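Local coordinates for putative cell adhesion protein (Bacteroides eggerthii, PDB 4GPV) that probably serves as a structural subunit of a distinct type of pilus in a human gut Bacteroides, with a presumed role in cell adhesion, at residues A[183-191]-A[204-214]; A[259-267]-A[278-286]. One frame throughout, in Å; residues are numbered along the deposited sequence. Where two conformers were deposited one is given.

Interaction 1 (A[183-191]-A[204-214])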
# COMPACT_ATOMS: atom_id res chain seq x y z
N ALA A 183 15.92 -5.08 5.16
CA ALA A 183 15.21 -3.87 4.80
C ALA A 183 13.84 -4.06 5.44
O ALA A 183 13.18 -5.10 5.23
CB ALA A 183 15.10 -3.72 3.28
N VAL A 184 13.44 -3.12 6.30
CA VAL A 184 12.21 -3.28 7.08
C VAL A 184 11.25 -2.10 6.90
O VAL A 184 11.68 -0.99 6.65
CB VAL A 184 12.51 -3.50 8.60
CG1 VAL A 184 13.31 -4.79 8.87
CG2 VAL A 184 13.20 -2.28 9.24
N LEU A 185 9.95 -2.37 7.01
CA LEU A 185 8.94 -1.34 6.99
C LEU A 185 8.36 -1.31 8.37
O LEU A 185 7.87 -2.32 8.85
CB LEU A 185 7.85 -1.54 5.91
CG LEU A 185 6.99 -0.30 5.62
CD1 LEU A 185 7.85 0.86 4.99
CD2 LEU A 185 5.82 -0.66 4.67
N LEU A 186 8.40 -0.15 9.01
CA LEU A 186 7.87 -0.01 10.36
C LEU A 186 6.60 0.78 10.30
O LEU A 186 6.53 1.80 9.58
CB LEU A 186 8.91 0.67 11.31
CG LEU A 186 10.36 0.17 11.24
CD1 LEU A 186 11.25 0.98 12.26
CD2 LEU A 186 10.44 -1.35 11.52
N PHE A 187 5.55 0.32 11.03
CA PHE A 187 4.28 1.04 11.13
C PHE A 187 3.63 1.25 9.78
O PHE A 187 3.24 2.36 9.43
CB PHE A 187 4.45 2.40 11.86
CG PHE A 187 5.21 2.21 13.14
CD1 PHE A 187 4.71 1.38 14.14
CD2 PHE A 187 6.48 2.76 13.31
CE1 PHE A 187 5.46 1.12 15.29
CE2 PHE A 187 7.22 2.50 14.45
CZ PHE A 187 6.71 1.68 15.44
N ALA A 188 3.43 0.13 9.08
CA ALA A 188 2.60 0.10 7.88
C ALA A 188 1.14 0.25 8.33
O ALA A 188 0.75 -0.47 9.24
CB ALA A 188 2.77 -1.25 7.19
N GLY A 189 0.36 1.15 7.72
CA GLY A 189 -1.04 1.30 8.10
C GLY A 189 -1.81 0.00 7.91
O GLY A 189 -1.70 -0.65 6.87
N LYS A 190 -2.59 -0.41 8.94
CA LYS A 190 -3.32 -1.68 8.85
C LYS A 190 -4.55 -1.65 7.92
O LYS A 190 -4.78 -2.61 7.20
CB LYS A 190 -3.80 -2.09 10.26
CG LYS A 190 -4.82 -3.26 10.27
CD LYS A 190 -5.06 -3.81 11.67
CE LYS A 190 -5.98 -5.01 11.65
NZ LYS A 190 -5.79 -5.84 12.86
N LYS A 191 -5.30 -0.53 7.93
CA LYS A 191 -6.59 -0.40 7.25
C LYS A 191 -6.52 0.08 5.83
O LYS A 191 -5.96 1.13 5.57
CB LYS A 191 -7.52 0.54 8.03
CG LYS A 191 -8.20 -0.09 9.23
CD LYS A 191 -9.42 0.73 9.65
CE LYS A 191 -10.11 0.14 10.86
NZ LYS A 191 -11.44 0.77 11.09
N GLN A 204 -4.89 6.23 10.32
CA GLN A 204 -4.58 4.92 10.91
C GLN A 204 -4.43 5.03 12.39
O GLN A 204 -3.86 6.01 12.86
CB GLN A 204 -3.26 4.37 10.32
CG GLN A 204 -3.28 4.20 8.79
CD GLN A 204 -4.05 3.00 8.27
OE1 GLN A 204 -4.60 2.18 9.02
NE2 GLN A 204 -4.16 2.90 6.98
N ASN A 205 -4.86 4.00 13.13
CA ASN A 205 -4.62 3.93 14.56
C ASN A 205 -4.14 2.52 14.93
O ASN A 205 -3.91 2.23 16.10
CB ASN A 205 -5.85 4.40 15.38
CG ASN A 205 -7.10 3.59 15.25
OD1 ASN A 205 -7.19 2.57 14.55
ND2 ASN A 205 -8.13 4.03 15.96
N GLU A 206 -3.99 1.64 13.91
CA GLU A 206 -3.46 0.28 14.00
C GLU A 206 -2.44 0.07 12.89
O GLU A 206 -2.59 0.59 11.80
CB GLU A 206 -4.55 -0.79 13.93
CG GLU A 206 -5.43 -0.85 15.16
CD GLU A 206 -6.46 -1.95 15.03
OE1 GLU A 206 -7.36 -1.84 14.16
OE2 GLU A 206 -6.32 -2.98 15.73
N PHE A 207 -1.40 -0.67 13.20
CA PHE A 207 -0.28 -0.84 12.28
C PHE A 207 0.30 -2.23 12.30
O PHE A 207 0.22 -2.93 13.31
CB PHE A 207 0.87 0.11 12.75
CG PHE A 207 0.46 1.56 12.90
CD1 PHE A 207 0.43 2.40 11.80
CD2 PHE A 207 -0.08 2.02 14.10
CE1 PHE A 207 -0.06 3.70 11.90
CE2 PHE A 207 -0.58 3.33 14.20
CZ PHE A 207 -0.53 4.16 13.10
N TYR A 208 1.07 -2.54 11.27
CA TYR A 208 1.95 -3.71 11.26
C TYR A 208 3.39 -3.20 11.29
O TYR A 208 3.65 -2.10 10.78
CB TYR A 208 1.72 -4.58 10.02
CG TYR A 208 0.34 -5.18 9.95
CD1 TYR A 208 0.02 -6.33 10.68
CD2 TYR A 208 -0.63 -4.64 9.12
CE1 TYR A 208 -1.25 -6.91 10.58
CE2 TYR A 208 -1.91 -5.17 9.06
CZ TYR A 208 -2.21 -6.31 9.78
OH TYR A 208 -3.45 -6.87 9.62
N THR A 209 4.33 -3.99 11.80
CA THR A 209 5.72 -3.55 11.79
C THR A 209 6.65 -4.76 11.52
O THR A 209 6.38 -5.89 11.95
CB THR A 209 6.06 -2.76 13.09
OG1 THR A 209 7.20 -1.96 12.84
CG2 THR A 209 6.32 -3.65 14.29
N GLY A 210 7.70 -4.52 10.75
CA GLY A 210 8.64 -5.59 10.39
C GLY A 210 9.67 -5.92 11.45
O GLY A 210 10.31 -6.98 11.39
N PHE A 211 9.87 -5.01 12.42
CA PHE A 211 10.86 -5.20 13.48
C PHE A 211 10.47 -4.34 14.66
O PHE A 211 10.16 -3.17 14.46
CB PHE A 211 12.27 -4.81 12.95
CG PHE A 211 13.40 -5.11 13.91
CD1 PHE A 211 13.95 -6.39 13.99
CD2 PHE A 211 13.88 -4.14 14.77
CE1 PHE A 211 14.99 -6.67 14.88
CE2 PHE A 211 14.91 -4.42 15.67
CZ PHE A 211 15.46 -5.69 15.72
N ASN A 212 10.54 -4.87 15.90
CA ASN A 212 10.18 -4.03 17.04
C ASN A 212 11.11 -4.25 18.24
O ASN A 212 10.76 -3.84 19.34
CB ASN A 212 8.72 -4.29 17.45
CG ASN A 212 8.46 -5.66 18.07
OD1 ASN A 212 9.31 -6.55 18.09
ND2 ASN A 212 7.27 -5.84 18.62
N GLN A 213 12.27 -4.92 18.03
CA GLN A 213 13.20 -5.25 19.13
C GLN A 213 14.28 -4.17 19.27
O GLN A 213 15.48 -4.41 19.10
CB GLN A 213 13.78 -6.66 18.93
CG GLN A 213 12.70 -7.75 19.18
CD GLN A 213 13.19 -9.15 18.86
OE1 GLN A 213 14.13 -9.67 19.46
NE2 GLN A 213 12.56 -9.80 17.90
N TYR A 214 13.82 -2.94 19.55
CA TYR A 214 14.64 -1.76 19.79
C TYR A 214 13.99 -0.99 20.94
O TYR A 214 12.78 -1.09 21.13
CB TYR A 214 14.87 -0.89 18.53
CG TYR A 214 13.62 -0.37 17.85
CD1 TYR A 214 12.98 -1.11 16.85
CD2 TYR A 214 13.11 0.90 18.15
CE1 TYR A 214 11.81 -0.63 16.23
CE2 TYR A 214 11.94 1.37 17.55
CZ TYR A 214 11.30 0.61 16.58
OH TYR A 214 10.16 1.09 15.98

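Interaction 2 (A[259-267]-A[278-286])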
# COMPACT_ATOMS: atom_id res chain seq x y z
N GLN A 259 1.09 7.67 14.00
CA GLN A 259 2.48 7.20 13.94
C GLN A 259 2.87 7.15 12.49
O GLN A 259 2.21 6.40 11.76
CB GLN A 259 2.65 5.81 14.58
CG GLN A 259 4.05 5.18 14.35
CD GLN A 259 5.24 5.98 14.87
OE1 GLN A 259 5.27 6.42 16.02
NE2 GLN A 259 6.26 6.18 14.05
N PRO A 260 3.94 7.84 12.04
CA PRO A 260 4.29 7.72 10.62
C PRO A 260 4.91 6.39 10.27
O PRO A 260 5.53 5.75 11.11
CB PRO A 260 5.33 8.82 10.42
CG PRO A 260 5.94 9.02 11.78
CD PRO A 260 4.80 8.83 12.72
N THR A 261 4.79 6.02 9.01
CA THR A 261 5.44 4.84 8.46
C THR A 261 6.94 5.17 8.33
O THR A 261 7.31 6.32 8.06
CB THR A 261 4.78 4.47 7.12
OG1 THR A 261 3.41 4.08 7.37
CG2 THR A 261 5.50 3.32 6.41
N ILE A 262 7.80 4.16 8.53
CA ILE A 262 9.25 4.34 8.46
C ILE A 262 9.85 3.22 7.61
O ILE A 262 9.55 2.04 7.86
CB ILE A 262 9.93 4.33 9.88
CG1 ILE A 262 9.25 5.29 10.88
CG2 ILE A 262 11.50 4.51 9.77
CD1 ILE A 262 9.67 5.11 12.32
N LEU A 263 10.68 3.56 6.65
CA LEU A 263 11.44 2.56 5.88
C LEU A 263 12.86 2.58 6.41
O LEU A 263 13.41 3.65 6.59
CB LEU A 263 11.42 2.85 4.36
CG LEU A 263 12.29 1.90 3.49
CD1 LEU A 263 11.70 0.47 3.46
CD2 LEU A 263 12.44 2.46 2.10
N ALA A 264 13.45 1.40 6.71
CA ALA A 264 14.81 1.41 7.21
C ALA A 264 15.61 0.20 6.78
O ALA A 264 15.05 -0.87 6.48
CB ALA A 264 14.81 1.45 8.74
N ILE A 265 16.92 0.37 6.79
CA ILE A 265 17.86 -0.74 6.77
C ILE A 265 18.12 -1.03 8.23
O ILE A 265 18.51 -0.12 8.95
CB ILE A 265 19.15 -0.47 5.99
CG1 ILE A 265 18.86 -0.17 4.51
CG2 ILE A 265 20.14 -1.67 6.16
CD1 ILE A 265 20.01 0.53 3.80
N LYS A 266 17.88 -2.27 8.69
CA LYS A 266 18.16 -2.67 10.07
C LYS A 266 19.46 -3.47 10.04
O LYS A 266 19.58 -4.39 9.23
CB LYS A 266 16.99 -3.50 10.64
CG LYS A 266 17.21 -3.89 12.10
CD LYS A 266 17.79 -5.28 12.24
CE LYS A 266 18.48 -5.43 13.58
NZ LYS A 266 19.03 -6.81 13.73
N SER A 267 20.42 -3.12 10.91
CA SER A 267 21.70 -3.79 10.92
C SER A 267 22.10 -4.12 12.34
O SER A 267 21.41 -3.70 13.28
CB SER A 267 22.75 -2.90 10.25
OG SER A 267 22.30 -2.47 8.98
N ILE A 278 21.02 -1.28 14.90
CA ILE A 278 21.18 0.08 14.39
C ILE A 278 20.32 0.19 13.16
O ILE A 278 19.94 -0.83 12.57
CB ILE A 278 22.64 0.54 14.12
CG1 ILE A 278 23.32 -0.36 13.06
CG2 ILE A 278 23.45 0.62 15.43
CD1 ILE A 278 24.59 0.13 12.47
N PHE A 279 19.98 1.40 12.80
CA PHE A 279 19.08 1.64 11.67
C PHE A 279 19.55 2.75 10.76
O PHE A 279 20.16 3.71 11.23
CB PHE A 279 17.68 2.02 12.20
CG PHE A 279 17.03 0.97 13.06
CD1 PHE A 279 17.27 0.91 14.43
CD2 PHE A 279 16.19 0.01 12.50
CE1 PHE A 279 16.69 -0.07 15.23
CE2 PHE A 279 15.57 -0.95 13.30
CZ PHE A 279 15.86 -1.02 14.66
N TYR A 280 19.22 2.65 9.46
CA TYR A 280 19.45 3.73 8.50
C TYR A 280 18.04 4.05 7.99
O TYR A 280 17.55 3.38 7.09
CB TYR A 280 20.41 3.30 7.38
CG TYR A 280 21.73 2.79 7.89
CD1 TYR A 280 22.80 3.66 8.11
CD2 TYR A 280 21.94 1.43 8.10
CE1 TYR A 280 24.06 3.18 8.48
CE2 TYR A 280 23.19 0.94 8.52
CZ TYR A 280 24.24 1.83 8.71
OH TYR A 280 25.48 1.34 9.09
N PRO A 281 17.31 4.95 8.69
CA PRO A 281 15.88 5.09 8.39
C PRO A 281 15.45 6.35 7.63
O PRO A 281 16.20 7.33 7.54
CB PRO A 281 15.30 5.17 9.80
CG PRO A 281 16.38 5.87 10.61
CD PRO A 281 17.68 5.72 9.89
N ILE A 282 14.21 6.31 7.15
CA ILE A 282 13.53 7.45 6.56
C ILE A 282 12.10 7.47 7.09
O ILE A 282 11.37 6.48 6.94
CB ILE A 282 13.61 7.57 5.02
CG1 ILE A 282 13.13 8.98 4.54
CG2 ILE A 282 12.89 6.47 4.30
CD1 ILE A 282 14.00 10.28 5.15
N LEU A 283 11.71 8.59 7.72
CA LEU A 283 10.35 8.76 8.25
C LEU A 283 9.49 9.39 7.19
O LEU A 283 9.89 10.40 6.62
CB LEU A 283 10.34 9.67 9.50
CG LEU A 283 10.60 9.03 10.85
CD1 LEU A 283 12.02 8.61 10.95
CD2 LEU A 283 10.32 10.01 11.95
N PHE A 284 8.31 8.81 6.94
CA PHE A 284 7.35 9.36 5.97
C PHE A 284 6.49 10.40 6.69
O PHE A 284 5.31 10.16 7.02
CB PHE A 284 6.50 8.27 5.32
CG PHE A 284 7.30 7.52 4.28
CD1 PHE A 284 7.42 8.02 2.99
CD2 PHE A 284 7.98 6.36 4.62
CE1 PHE A 284 8.18 7.34 2.03
CE2 PHE A 284 8.73 5.66 3.64
CZ PHE A 284 8.84 6.17 2.37
N THR A 285 7.13 11.54 6.95
CA THR A 285 6.53 12.73 7.54
C THR A 285 6.78 13.92 6.61
O THR A 285 7.72 13.90 5.82
CB THR A 285 7.16 13.07 8.92
OG1 THR A 285 8.56 13.33 8.74
CG2 THR A 285 6.94 11.99 9.94
N ASN A 286 6.01 14.99 6.80
CA ASN A 286 6.24 16.22 6.04
C ASN A 286 7.61 16.86 6.30
O ASN A 286 8.09 17.56 5.42
CB ASN A 286 5.15 17.24 6.38
CG ASN A 286 3.87 16.90 5.68
OD1 ASN A 286 3.85 16.21 4.65
ND2 ASN A 286 2.77 17.38 6.23
O HOH W 1 3.52 8.05 7.27
O HOH W 2 15.73 4.49 4.56

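Interaction 1 (A[183-191]-A[204-214])
The side-chain amide of Gln204 meets the backbone of Lys191 with both of its polar atoms. Gln204 OE1 accepts the N-H of Lys191 at 3.0 Å from Lys191 N, nearly straight at 162°, while Gln204 NE2 donates a hydrogen bond to Lys191 O at 2.9 Å, on a lone pair of that carbonyl and near the plane of the Gln204 amide. The chain of Gln204 bends at chi2, which lays its CD against Gly189 CA at 3.5 Å, and Gly253 O is a second acceptor for NE2. Two bonds to one residue and one to Gly253 fix the rotation of this amide.

Farther along, Ala188 and Tyr208 form an antiparallel hydrogen-bonded pair, Ala188 N reaching Tyr208 O at 2.8 Å. Lys190 runs extended, its CG slanting across Tyr208 CE2 at 3.7 Å. Its aliphatic part lies alongside Glu206, pointing the same way, but Lys190 NZ stops 4.1 Å from Glu206 OE2, beyond a salt bridge.

Thr209 turns OG1 away from its own N (chi1 -159°) and sets it over the centre of one face of the Phe187 ring. The same oxygen takes a weak bond from Phe187 N. The Tyr214 side chain runs against that of Phe187, its OH coming obliquely to Phe187 CZ at 3.5 Å, and that hydroxyl is hydrogen-bonded to Glu321. Leu186 CD2 packs on Phe211 CB.

Phe187 has a positive phi (60°), and it and Ala188 both face Tyr208: a G1 beta bulge where strand 176-193 of the FimA-like C-terminal region pairs with short strand 207-209.

Interaction 2 (A[259-267]-A[278-286])
Strands 262-267 and 278-283 run antiparallel, at 165° with their axes 4.5 Å apart at closest, as the two arms of a beta hairpin. Hydrogen-bonded pairs Leu263–Ile282, Ile265–Tyr280 and Ser267–Ile278 alternate with non-hydrogen-bonded ones, and each of the three has both of its N-H···O bonds. Ile282 N meets Leu263 O at 2.8 Å, nearly along the C=O axis, whereas Ile265 N approaches Tyr280 O from above the carbonyl plane.

On the face carrying Ile262, Ala264 and Lys266, Pro281 CB sits 3.9 Å from both Ile262 CG2 and Ala264 CB. Lys266 CG, placed opposite the backbone N by chi1 of -178°, crosses to Phe279 CE2 at 3.6 Å; the chain then bends at chi2 and leads NZ away to a salt bridge with Asp181. The edge of the Phe279 ring receives Ala264 CB.

The other face holds Leu263, Ile265, Tyr280 and Ile282. Here Leu263 CB touches Ile282 CG2, and Ser267 OG lies in the plane of the Tyr280 ring at its edge, 3.6 Å from CE2, while bonding to Asp180. Val301 backs Leu263 and Ile282 on this side.

At the far end Phe284 is the centre of an inverse gamma turn. Its N bonds to Thr261 O, which also lies in the plane of the Phe284 ring, and one water joins Thr261 N (3.0 Å) to Phe284 O (2.8 Å).

Overall arrangement
Going from the N terminus, strand 176-193 comes first, and interaction 1 closes a loop of 12 residues, including helix 198-201, when 204-214 folds back on 183-191. Interaction 2 opens later and closes a shorter connection of 10 residues, eight of them strand. The two are in series, neither nesting nor crossing, with centres about 10 Å apart. They share one branched mixed sheet: strand 176-193 pairs with both 207-209 and 262-271, so these four neighbours follow one another within it as 207-209, 176-193, 262-271, 274-283. Leu186 N to Ile262 O and Phe187 O to Thr261 OG1, both 2.7 Å and probable hydrogen bonds, join the contacts within the FimA-like C-terminal family region.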